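Long-range contact in Cif (Cell cycle inhibiting factor) (Escherichia coli, PDB 3EFY), which deamidates a glutamine side chain of host NEDD8, which inactivates cullin-RING ubiquitin ligases and halts the host cell cycle: residues A[119-124]-A[158-162]. Sequence-based numbering, arbitrary orientation.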
loop_
_atom_site.group_PDB
_atom_site.type_symbol
_atom_site.label_atom_id
_atom_site.label_comp_id
_atom_site.label_asym_id
_atom_site.label_seq_id
_atom_site.Cartn_x
_atom_site.Cartn_y
_atom_site.Cartn_z
ATOM N N TYR A 119 -24.270 17.372 6.542
ATOM C CA TYR A 119 -23.095 18.192 6.903
ATOM C C TYR A 119 -22.470 18.861 5.665
ATOM O O TYR A 119 -22.190 20.071 5.654
ATOM C CB TYR A 119 -22.035 17.366 7.742
ATOM C CG TYR A 119 -20.691 17.998 7.709
ATOM C CD1 TYR A 119 -20.419 19.135 8.464
ATOM C CD2 TYR A 119 -19.719 17.569 6.793
ATOM C CE1 TYR A 119 -19.227 19.790 8.356
ATOM C CE2 TYR A 119 -18.505 18.203 6.695
ATOM C CZ TYR A 119 -18.259 19.315 7.479
ATOM O OH TYR A 119 -17.097 20.001 7.370
ATOM N N PHE A 120 -22.237 18.097 4.583
ATOM C CA PHE A 120 -21.658 18.680 3.374
ATOM C C PHE A 120 -22.521 19.848 2.889
ATOM O O PHE A 120 -22.023 20.930 2.521
ATOM C CB PHE A 120 -21.581 17.660 2.210
ATOM C CG PHE A 120 -20.710 16.451 2.456
ATOM C CD1 PHE A 120 -19.607 16.478 3.250
ATOM C CD2 PHE A 120 -21.008 15.269 1.800
ATOM C CE1 PHE A 120 -18.871 15.358 3.442
ATOM C CE2 PHE A 120 -20.267 14.176 1.955
ATOM C CZ PHE A 120 -19.196 14.186 2.775
ATOM N N SER A 121 -23.828 19.617 2.896
ATOM C CA SER A 121 -24.762 20.627 2.420
ATOM C C SER A 121 -24.701 21.902 3.277
ATOM O O SER A 121 -24.587 22.996 2.751
ATOM C CB SER A 121 -26.183 20.071 2.381
ATOM O OG SER A 121 -27.015 21.062 1.803
ATOM N N CYS A 122 -24.738 21.741 4.585
ATOM C CA CYS A 122 -24.634 22.889 5.505
ATOM C C CYS A 122 -23.313 23.644 5.352
ATOM O O CYS A 122 -23.309 24.858 5.200
ATOM C CB CYS A 122 -24.788 22.436 6.952
ATOM S SG CYS A 122 -26.427 21.849 7.361
ATOM N N MET A 123 -22.181 22.935 5.366
ATOM C CA MET A 123 -20.884 23.583 5.249
ATOM C C MET A 123 -20.716 24.291 3.906
ATOM O O MET A 123 -20.128 25.372 3.827
ATOM C CB MET A 123 -19.762 22.562 5.499
ATOM C CG MET A 123 -18.363 23.059 5.458
ATOM S SD MET A 123 -18.034 24.179 6.871
ATOM C CE MET A 123 -19.101 23.435 8.053
ATOM N N SER A 124 -21.264 23.721 2.840
ATOM C CA SER A 124 -21.139 24.334 1.516
ATOM C C SER A 124 -21.893 25.665 1.427
ATOM O O SER A 124 -21.566 26.480 0.596
ATOM C CB SER A 124 -21.617 23.392 0.402
ATOM O OG SER A 124 -22.962 23.066 0.558
ATOM N N ASN A 158 -15.662 24.504 -2.077
ATOM C CA ASN A 158 -15.155 24.097 -0.774
ATOM C C ASN A 158 -14.751 22.594 -0.802
ATOM O O ASN A 158 -13.682 22.214 -0.331
ATOM C CB ASN A 158 -16.246 24.334 0.278
ATOM C CG ASN A 158 -16.477 25.823 0.541
ATOM O OD1 ASN A 158 -17.489 26.409 0.098
ATOM N ND2 ASN A 158 -15.510 26.444 1.209
ATOM N N PHE A 159 -15.602 21.782 -1.421
ATOM C CA PHE A 159 -15.407 20.333 -1.414
ATOM C C PHE A 159 -14.898 19.818 -2.754
ATOM O O PHE A 159 -15.285 20.319 -3.818
ATOM C CB PHE A 159 -16.722 19.613 -1.123
ATOM C CG PHE A 159 -17.188 19.724 0.307
ATOM C CD1 PHE A 159 -16.691 18.866 1.264
ATOM C CD2 PHE A 159 -18.108 20.669 0.670
ATOM C CE1 PHE A 159 -17.107 18.920 2.586
ATOM C CE2 PHE A 159 -18.577 20.741 2.015
ATOM C CZ PHE A 159 -18.046 19.885 2.978
ATOM N N SER A 160 -14.072 18.784 -2.688
ATOM C CA SER A 160 -13.701 17.949 -3.851
ATOM C C SER A 160 -13.784 16.495 -3.383
ATOM O O SER A 160 -13.270 16.168 -2.314
ATOM C CB SER A 160 -12.260 18.231 -4.240
ATOM O OG SER A 160 -11.815 17.459 -5.338
ATOM N N PHE A 161 -14.400 15.637 -4.187
ATOM C CA PHE A 161 -14.604 14.252 -3.835
ATOM C C PHE A 161 -14.000 13.334 -4.877
ATOM O O PHE A 161 -13.870 13.687 -6.053
ATOM C CB PHE A 161 -16.080 13.933 -3.766
ATOM C CG PHE A 161 -16.833 14.751 -2.749
ATOM C CD1 PHE A 161 -16.843 14.348 -1.418
ATOM C CD2 PHE A 161 -17.533 15.887 -3.126
ATOM C CE1 PHE A 161 -17.553 15.097 -0.465
ATOM C CE2 PHE A 161 -18.260 16.609 -2.203
ATOM C CZ PHE A 161 -18.253 16.215 -0.864
ATOM N N GLN A 162 -13.649 12.126 -4.442
ATOM C CA GLN A 162 -13.355 11.006 -5.365
ATOM C C GLN A 162 -14.196 9.823 -4.911
ATOM O O GLN A 162 -14.263 9.527 -3.700
ATOM C CB GLN A 162 -11.889 10.619 -5.359
ATOM C CG GLN A 162 -10.981 11.791 -5.771
ATOM C CD GLN A 162 -9.515 11.448 -5.733
ATOM O OE1 GLN A 162 -9.124 10.325 -5.367
ATOM N NE2 GLN A 162 -8.672 12.405 -6.150
#
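Residues 119-124 of helix 113-124, which carry F120 and M123, run roughly antiparallel (150°) to the start of strand 159-166, which presents F159 and F161; the axes of the short segments stay 11.2 Å apart, and no hydrogen bond joins them. Phenylalanine rings fill that gap. F120 leaves the helix with CG anti to its carbonyl carbon (chi1 -62°), a torsion that sends the ring out to meet both strand phenylalanines. Its CD1 edge turns toward the face of F159 in an offset edge-to-face pair, planes at 64°, with CD1 3.6 Å from F159 CE1. F161, the next residue along the strand to face the helix, points its own edge at a face of F120, and its CE1 lies 3.7 Å from F120 CZ, above the rim of that ring. F120 is thus edge donor to one ring and face acceptor to the other.

The far end of F159 pushes up against the helix backbone: CE2 stops 3.5 Å from F120 O, a carbonyl already bonded to S124 N within the helix. M123 crosses F159 at about a right angle, CB and CG packing on CZ, with CG 4.0 Å away, before its chain bends away at chi2. Y119 brings CE2 to 4.1 Å from F159 CZ, while its hydroxyl hydrogen-bonds D61 at the end of the neighbouring strand 54-61.

V59 and L39 widen the aromatic cluster, linking it to strand 54-61 and helix 39-47. The whole forms buried hydrophobic core between a helix and an outer strand of the antiparallel sheet in the Cif catalytic domain, a papain-like (clan CA) fold, with Y119 about 7 Å, side chain to side chain, from the probable active-site H66.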